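Long-range contacts in oxalate oxidase 1 (PDB 1FI2), which oxidises oxalate with molecular oxygen to carbon dioxide and hydrogen peroxide, as a manganese-containing homohexamer that also has superoxide dismutase activity: residues Ser73-Asp78 / Val151-Gln156; His90-Glu95 / Ser155-Ile160. One frame throughout, in Å; residues are numbered along the deposited sequence.

Contact 1: Ser73-Asp78 / Val151-Gln156; sequences SMNRVD and VSFNSQ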
ATOM      1  N   SER A  73      13.734   9.377  -3.983  1.00  3.09           N
ATOM      2  CA  SER A  73      14.498  10.612  -3.857  1.00  3.12           C
ATOM      3  C   SER A  73      15.929  10.270  -3.445  1.00  3.07           C
ATOM      4  O   SER A  73      16.228   9.107  -3.174  1.00  2.47           O
ATOM      5  CB  SER A  73      13.866  11.583  -2.869  1.00  3.07           C
ATOM      6  OG  SER A  73      14.013  11.132  -1.536  1.00  2.99           O
ATOM      7  N   MET A  74      16.833  11.249  -3.485  1.00  3.84           N
ATOM      8  CA  MET A  74      18.225  11.018  -3.137  1.00  4.19           C
ATOM      9  C   MET A  74      18.788  12.161  -2.293  1.00  4.90           C
ATOM     10  O   MET A  74      18.155  13.185  -2.061  1.00  4.68           O
ATOM     11  CB  MET A  74      19.122  10.958  -4.380  1.00  4.77           C
ATOM     12  CG  MET A  74      18.946   9.781  -5.311  1.00  5.85           C
ATOM     13  SD  MET A  74      19.816  10.024  -6.870  1.00  6.61           S
ATOM     14  CE  MET A  74      21.419   9.363  -6.485  1.00  7.31           C
ATOM     15  N   ASN A  75      20.038  11.982  -1.871  1.00  5.49           N
ATOM     16  CA  ASN A  75      20.802  13.083  -1.292  1.00  5.90           C
ATOM     17  C   ASN A  75      22.287  12.721  -1.306  1.00  5.48           C
ATOM     18  O   ASN A  75      22.641  11.557  -1.464  1.00  5.68           O
ATOM     19  CB  ASN A  75      20.323  13.499   0.074  1.00  7.49           C
ATOM     20  CG  ASN A  75      20.631  12.708   1.304  1.00  8.83           C
ATOM     21  OD1 ASN A  75      19.842  12.757   2.267  1.00 10.55           O
ATOM     22  ND2 ASN A  75      21.740  11.983   1.372  1.00  9.14           N
ATOM     23  N   ARG A  76      23.118  13.741  -1.171  1.00  5.12           N
ATOM     24  CA  ARG A  76      24.566  13.565  -1.097  1.00  5.03           C
ATOM     25  C   ARG A  76      25.048  14.088   0.249  1.00  4.78           C
ATOM     26  O   ARG A  76      24.460  15.034   0.785  1.00  4.60           O
ATOM     27  CB  ARG A  76      25.242  14.316  -2.244  1.00  5.84           C
ATOM     28  CG  ARG A  76      26.744  14.481  -2.091  1.00  6.12           C
ATOM     29  CD  ARG A  76      27.347  15.237  -3.273  1.00  7.11           C
ATOM     30  NE  ARG A  76      28.782  15.406  -3.078  1.00  8.05           N
ATOM     31  CZ  ARG A  76      29.721  15.384  -4.012  1.00  8.60           C
ATOM     32  NH1 ARG A  76      29.416  15.191  -5.287  1.00  9.26           N
ATOM     33  NH2 ARG A  76      30.992  15.549  -3.661  1.00  9.14           N
ATOM     34  N   VAL A  77      25.980  13.389   0.899  1.00  3.99           N
ATOM     35  CA  VAL A  77      26.532  13.879   2.160  1.00  4.52           C
ATOM     36  C   VAL A  77      28.060  13.902   2.058  1.00  4.48           C
ATOM     37  O   VAL A  77      28.677  12.906   1.684  1.00  4.11           O
ATOM     38  CB  VAL A  77      26.121  13.074   3.402  1.00  4.04           C
ATOM     39  CG1 VAL A  77      26.574  13.781   4.675  1.00  4.58           C
ATOM     40  CG2 VAL A  77      24.615  12.841   3.481  1.00  4.21           C
ATOM     41  N   ASP A  78      28.647  15.060   2.343  1.00  4.94           N
ATOM     42  CA  ASP A  78      30.097  15.236   2.321  1.00  5.45           C
ATOM     43  C   ASP A  78      30.606  15.395   3.751  1.00  5.44           C
ATOM     44  O   ASP A  78      29.914  15.961   4.595  1.00  5.73           O
ATOM     45  CB  ASP A  78      30.504  16.453   1.490  1.00  5.80           C
ATOM     46  CG  ASP A  78      30.216  16.261   0.013  1.00  6.21           C
ATOM     47  OD1 ASP A  78      31.034  15.605  -0.666  1.00  7.07           O
ATOM     48  OD2 ASP A  78      29.176  16.756  -0.458  1.00  6.59           O
ATOM     49  N   VAL A 151      23.057   8.597  -1.385  1.00  4.98           N
ATOM     50  CA  VAL A 151      22.054   7.631  -0.962  1.00  4.83           C
ATOM     51  C   VAL A 151      20.720   7.858  -1.672  1.00  5.01           C
ATOM     52  O   VAL A 151      20.422   8.953  -2.147  1.00  5.00           O
ATOM     53  CB  VAL A 151      21.822   7.651   0.560  1.00  5.11           C
ATOM     54  CG1 VAL A 151      23.117   7.591   1.362  1.00  5.31           C
ATOM     55  CG2 VAL A 151      21.020   8.875   0.986  1.00  5.10           C
ATOM     56  N   SER A 152      19.897   6.816  -1.685  1.00  3.98           N
ATOM     57  CA  SER A 152      18.561   6.874  -2.252  1.00  3.70           C
ATOM     58  C   SER A 152      17.567   6.464  -1.165  1.00  3.61           C
ATOM     59  O   SER A 152      17.939   5.795  -0.204  1.00  3.27           O
ATOM     60  CB  SER A 152      18.395   5.962  -3.462  1.00  4.00           C
ATOM     61  OG  SER A 152      19.257   6.332  -4.521  1.00  4.74           O
ATOM     62  N   PHE A 153      16.330   6.914  -1.317  1.00  2.89           N
ATOM     63  CA  PHE A 153      15.276   6.616  -0.367  1.00  3.13           C
ATOM     64  C   PHE A 153      14.049   6.099  -1.119  1.00  3.06           C
ATOM     65  O   PHE A 153      13.823   6.456  -2.273  1.00  2.80           O
ATOM     66  CB  PHE A 153      14.822   7.838   0.432  1.00  3.37           C
ATOM     67  CG  PHE A 153      15.897   8.513   1.234  1.00  3.32           C
ATOM     68  CD1 PHE A 153      16.653   9.529   0.677  1.00  3.27           C
ATOM     69  CD2 PHE A 153      16.150   8.125   2.541  1.00  3.17           C
ATOM     70  CE1 PHE A 153      17.650  10.148   1.406  1.00  3.31           C
ATOM     71  CE2 PHE A 153      17.148   8.741   3.274  1.00  3.22           C
ATOM     72  CZ  PHE A 153      17.894   9.756   2.711  1.00  3.30           C
ATOM     73  N   ASN A 154      13.184   5.423  -0.373  1.00  3.70           N
ATOM     74  CA  ASN A 154      11.951   4.915  -0.976  1.00  4.03           C
ATOM     75  C   ASN A 154      10.758   5.801  -0.632  1.00  3.25           C
ATOM     76  O   ASN A 154       9.642   5.354  -0.422  1.00  3.49           O
ATOM     77  CB  ASN A 154      11.730   3.465  -0.626  1.00  4.93           C
ATOM     78  CG  ASN A 154      11.387   3.026   0.760  1.00  3.86           C
ATOM     79  OD1 ASN A 154      11.818   3.607   1.740  1.00  5.67           O
ATOM     80  ND2 ASN A 154      10.598   1.948   0.800  1.00  4.25           N
ATOM     81  N   SER A 155      11.011   7.097  -0.688  1.00  2.90           N
ATOM     82  CA  SER A 155      10.035   8.139  -0.484  1.00  2.99           C
ATOM     83  C   SER A 155      10.525   9.404  -1.191  1.00  2.72           C
ATOM     84  O   SER A 155      11.728   9.650  -1.293  1.00  2.44           O
ATOM     85  CB  SER A 155       9.809   8.464   0.996  1.00  2.76           C
ATOM     86  OG  SER A 155       8.879   9.541   1.099  1.00  2.57           O
ATOM     87  N   GLN A 156       9.580  10.220  -1.645  1.00  2.82           N
ATOM     88  CA  GLN A 156       9.897  11.505  -2.257  1.00  2.82           C
ATOM     89  C   GLN A 156      10.244  12.529  -1.174  1.00  3.45           C
ATOM     90  O   GLN A 156      10.793  13.594  -1.451  1.00  2.77           O
ATOM     91  CB  GLN A 156       8.718  12.022  -3.087  1.00  2.90           C
ATOM     92  CG  GLN A 156       7.493  12.402  -2.266  1.00  2.34           C
ATOM     93  CD  GLN A 156       6.337  12.880  -3.121  1.00  2.46           C
ATOM     94  OE1 GLN A 156       5.979  12.213  -4.087  1.00  2.66           O
ATOM     95  NE2 GLN A 156       5.745  14.015  -2.765  1.00  2.65           N
TER
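Asn75 lies alongside Val151 and reaches across to the rim of Phe153, and these three side chains form the dense part of this antiparallel pairing. Asn75 CG sits between the backbone N and the carbonyl carbon (chi1 77°), which swings the amide over the neighbouring strand. There Asn75 ND2 presses on Val151 CG2 at 3.2 Å, while Asn75 OD1 meets the ring edge at Phe153 CE1, 3.5 Å away; amide and ring planes stand 71° apart. A branched valine and a flat phenylalanine suit this face because they flank the amide with carbon atoms alone. Beneath them the backbones close firmly: Val151 N donates to Asn75 O at 3.0 Å, and Asn75 N returns a bond to Val151 O at 3.1 Å. On the other face Met74 CG lies 3.6 Å from Ser152 OG, and both side chains pack on Ile96 of a neighbouring subunit.

Toward Gln156 the backbone pairing weakens as strand gives way to loop, though Ser73 stays well covered. Phe153 N donates to Ser73 O at 2.9 Å, but the return bond from Ser73 N to Phe153 O is weak. Small and polar, Ser73 fits this fraying end: its OG donates to Ser155 O at 2.7 Å, in the carbonyl plane, tying the departing chain back to the strand. Even here the contact is buried, and Gln156 turns its amide to Thr69 and Asn68. Such paired strands build the wall of the cupin beta-jellyroll, here carrying Asn75, an oxalate-binding residue, on the face whose Phe153 ring comes within about 5 Å of the manganese.

Contact 2: His90-Glu95 / Ser155-Ile160; sequences HPRATE and SQNPGI. With MN (manganese (II) ion), chain B.
His90 is held at two points of its ring. ND1 donates to Gly159 O at 2.8 Å, nearly straight (162°) and in the ring plane, while NE2 binds manganese at 2.3 Å; the backbone acceptor thus fixes the rotation of a metal ligand. Pro158 O takes the backbone N of Arg92 at 3.1 Å. Asn157 O receives Arg92 side-on: NE, at 3.3 Å, lies nearly in line with the C=O, while NH2, at 3.1 Å, comes from above the carbonyl plane. The bend at chi3 (-58°) folds the arginine back over the loop so that Pro158 O also lies over one guanidinium face. Water 1 accepts from Arg92 NE at 2.9 Å and can donate to Asn157 O, and NH1 forms a salt bridge with Asp8 of a neighbouring subunit. A leucine here would probably leave Asn157 O without its paired donors and that Asp8 without its mate.

Ser155 OG accepts from Asn157 N, making an ST turn, and is bonded to Asp2 as well. Gly159 suits its place twice over: its phi is positive, and a CB would run into Arg92 NH2. Ala93, small enough to fit, rests its methyl on Ser155 CB and Pro158 CB. Glu95 binds the metal through OE1 at 2.2 Å. Glu95 OE2 accepts at 2.7 Å from water 2, itself a manganese ligand; His88, His137 and water 3 complete the coordination. The two loops run between the sheets of the jellyroll: 90-95 leads from strand 84-89 to strand 95-101, while the loop 155-160 leads from strand 147-153 to strand 161-162.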
ATOM      1  N   HIS A  90      14.845   8.627   9.616  1.00  3.39           N
ATOM      2  CA  HIS A  90      13.941   8.994   8.533  1.00  2.93           C
ATOM      3  C   HIS A  90      12.586   8.369   8.848  1.00  3.01           C
ATOM      4  O   HIS A  90      12.435   7.146   8.796  1.00  2.81           O
ATOM      5  CB  HIS A  90      14.433   8.501   7.161  1.00  3.21           C
ATOM      6  CG  HIS A  90      15.823   9.001   6.904  1.00  3.39           C
ATOM      7  ND1 HIS A  90      16.084  10.328   6.649  1.00  3.40           N
ATOM      8  CD2 HIS A  90      17.019   8.375   6.912  1.00  3.12           C
ATOM      9  CE1 HIS A  90      17.385  10.504   6.507  1.00  3.68           C
ATOM     10  NE2 HIS A  90      17.977   9.332   6.667  1.00  3.41           N
ATOM     11  N   PRO A  91      11.598   9.192   9.191  1.00  3.81           N
ATOM     12  CA  PRO A  91      10.296   8.715   9.574  1.00  3.92           C
ATOM     13  C   PRO A  91       9.512   7.989   8.503  1.00  3.75           C
ATOM     14  O   PRO A  91       8.590   7.248   8.863  1.00  3.91           O
ATOM     15  CB  PRO A  91       9.529   9.972  10.002  1.00  4.41           C
ATOM     16  CG  PRO A  91      10.297  11.127   9.479  1.00  4.71           C
ATOM     17  CD  PRO A  91      11.717  10.665   9.308  1.00  3.38           C
ATOM     18  N   ARG A  92       9.758   8.271   7.223  1.00  3.55           N
ATOM     19  CA  ARG A  92       8.919   7.701   6.172  1.00  4.09           C
ATOM     20  C   ARG A  92       9.668   6.951   5.088  1.00  4.10           C
ATOM     21  O   ARG A  92       9.127   6.807   3.978  1.00  3.37           O
ATOM     22  CB  ARG A  92       8.063   8.832   5.569  1.00  4.82           C
ATOM     23  CG  ARG A  92       6.975   9.358   6.493  1.00  5.53           C
ATOM     24  CD  ARG A  92       6.248  10.555   5.917  1.00  6.18           C
ATOM     25  NE  ARG A  92       7.116  11.665   5.600  1.00  6.17           N
ATOM     26  CZ  ARG A  92       7.537  12.650   6.372  1.00  5.81           C
ATOM     27  NH1 ARG A  92       7.174  12.753   7.645  1.00  5.43           N
ATOM     28  NH2 ARG A  92       8.338  13.566   5.845  1.00  6.76           N
ATOM     29  N   ALA A  93      10.841   6.383   5.389  1.00  3.69           N
ATOM     30  CA  ALA A  93      11.548   5.639   4.353  1.00  3.92           C
ATOM     31  C   ALA A  93      12.756   4.828   4.800  1.00  3.99           C
ATOM     32  O   ALA A  93      13.447   5.145   5.756  1.00  4.51           O
ATOM     33  CB  ALA A  93      12.056   6.627   3.292  1.00  3.92           C
ATOM     34  N   THR A  94      13.061   3.841   3.960  1.00  3.81           N
ATOM     35  CA  THR A  94      14.287   3.060   4.019  1.00  3.69           C
ATOM     36  C   THR A  94      15.340   3.803   3.194  1.00  3.46           C
ATOM     37  O   THR A  94      15.005   4.410   2.179  1.00  3.51           O
ATOM     38  CB  THR A  94      14.097   1.654   3.417  1.00  3.50           C
ATOM     39  OG1 THR A  94      13.171   0.885   4.202  1.00  3.90           O
ATOM     40  CG2 THR A  94      15.412   0.885   3.338  1.00  3.14           C
ATOM     41  N   GLU A  95      16.590   3.761   3.622  1.00  3.67           N
ATOM     42  CA  GLU A  95      17.688   4.402   2.904  1.00  3.80           C
ATOM     43  C   GLU A  95      18.660   3.341   2.392  1.00  3.73           C
ATOM     44  O   GLU A  95      18.946   2.355   3.071  1.00  3.97           O
ATOM     45  CB  GLU A  95      18.408   5.396   3.812  1.00  4.20           C
ATOM     46  CG  GLU A  95      19.699   5.998   3.294  1.00  3.51           C
ATOM     47  CD  GLU A  95      20.437   6.808   4.340  1.00  3.27           C
ATOM     48  OE1 GLU A  95      19.856   7.060   5.416  1.00  3.63           O
ATOM     49  OE2 GLU A  95      21.602   7.195   4.123  1.00  3.23           O
ATOM     50  N   SER A 155      11.011   7.097  -0.688  1.00  2.90           N
ATOM     51  CA  SER A 155      10.035   8.139  -0.484  1.00  2.99           C
ATOM     52  C   SER A 155      10.525   9.404  -1.191  1.00  2.72           C
ATOM     53  O   SER A 155      11.728   9.650  -1.293  1.00  2.44           O
ATOM     54  CB  SER A 155       9.809   8.464   0.996  1.00  2.76           C
ATOM     55  OG  SER A 155       8.879   9.541   1.099  1.00  2.57           O
ATOM     56  N   GLN A 156       9.580  10.220  -1.645  1.00  2.82           N
ATOM     57  CA  GLN A 156       9.897  11.505  -2.257  1.00  2.82           C
ATOM     58  C   GLN A 156      10.244  12.529  -1.174  1.00  3.45           C
ATOM     59  O   GLN A 156      10.793  13.594  -1.451  1.00  2.77           O
ATOM     60  CB  GLN A 156       8.718  12.022  -3.087  1.00  2.90           C
ATOM     61  CG  GLN A 156       7.493  12.402  -2.266  1.00  2.34           C
ATOM     62  CD  GLN A 156       6.337  12.880  -3.121  1.00  2.46           C
ATOM     63  OE1 GLN A 156       5.979  12.213  -4.087  1.00  2.66           O
ATOM     64  NE2 GLN A 156       5.745  14.015  -2.765  1.00  2.65           N
ATOM     65  N   ASN A 157       9.877  12.233   0.065  1.00  2.87           N
ATOM     66  CA  ASN A 157      10.114  13.107   1.207  1.00  3.31           C
ATOM     67  C   ASN A 157      10.287  12.260   2.460  1.00  3.36           C
ATOM     68  O   ASN A 157       9.388  12.126   3.292  1.00  3.06           O
ATOM     69  CB  ASN A 157       8.924  14.064   1.337  1.00  4.13           C
ATOM     70  CG  ASN A 157       9.123  15.165   2.349  1.00  4.74           C
ATOM     71  OD1 ASN A 157       8.182  15.631   3.002  1.00  5.55           O
ATOM     72  ND2 ASN A 157      10.367  15.605   2.471  1.00  5.14           N
ATOM     73  N   PRO A 158      11.463  11.651   2.624  1.00  3.40           N
ATOM     74  CA  PRO A 158      11.748  10.792   3.752  1.00  3.37           C
ATOM     75  C   PRO A 158      11.618  11.453   5.113  1.00  3.66           C
ATOM     76  O   PRO A 158      11.190  10.808   6.075  1.00  3.19           O
ATOM     77  CB  PRO A 158      13.172  10.292   3.521  1.00  3.94           C
ATOM     78  CG  PRO A 158      13.753  11.140   2.455  1.00  4.85           C
ATOM     79  CD  PRO A 158      12.609  11.737   1.685  1.00  3.88           C
ATOM     80  N   GLY A 159      12.021  12.714   5.189  1.00  3.26           N
ATOM     81  CA  GLY A 159      12.021  13.478   6.428  1.00  3.03           C
ATOM     82  C   GLY A 159      13.306  13.167   7.197  1.00  3.03           C
ATOM     83  O   GLY A 159      13.917  12.130   6.951  1.00  3.06           O
ATOM     84  N   ILE A 160      13.737  14.091   8.055  1.00  3.26           N
ATOM     85  CA  ILE A 160      14.908  13.770   8.876  1.00  3.98           C
ATOM     86  C   ILE A 160      14.715  14.286  10.296  1.00  3.77           C
ATOM     87  O   ILE A 160      14.378  15.439  10.536  1.00  3.49           O
ATOM     88  CB  ILE A 160      16.237  14.234   8.274  1.00  4.73           C
ATOM     89  CG1 ILE A 160      17.398  13.821   9.193  1.00  5.14           C
ATOM     90  CG2 ILE A 160      16.259  15.732   8.051  1.00  5.28           C
ATOM     91  CD1 ILE A 160      18.748  13.805   8.516  1.00  6.25           C
TER
HETATM   92 MN    MN B 202      20.166   8.662   6.867  1.00  4.51          MN
HETATM   93  O   HOH W   1       6.978  10.740   2.888  1.00 10.27           O
HETATM   94  O   HOH W   2      22.314   8.164   6.517  1.00  2.39           O
HETATM   95  O   HOH W   3      20.423  10.684   5.534  1.00  5.72           O

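Overall arrangement
Both contacts are buried, yet they differ in kind. Contact 1 joins two neighbouring strands within one sheet, so regular backbone bonds carry it and side chains fill in; contact 2 joins two loops at the sheet ends, where side-chain and backbone donors of one loop bond to carbonyls of the other, and a metal adds its own bonds. They share Ser155 and Gln156, in the loop that follows strand 147-153. They also meet directly: the Phe153 and His90 rings pack edge-to-face, Val151 touches Glu95, and Asn154 OD1 probably accepts from Thr94 N. Three oxalate-binding residues are divided between them: Asn75 in contact 1, His90 and Glu95 in contact 2, with Glu95 starting strand 95-101.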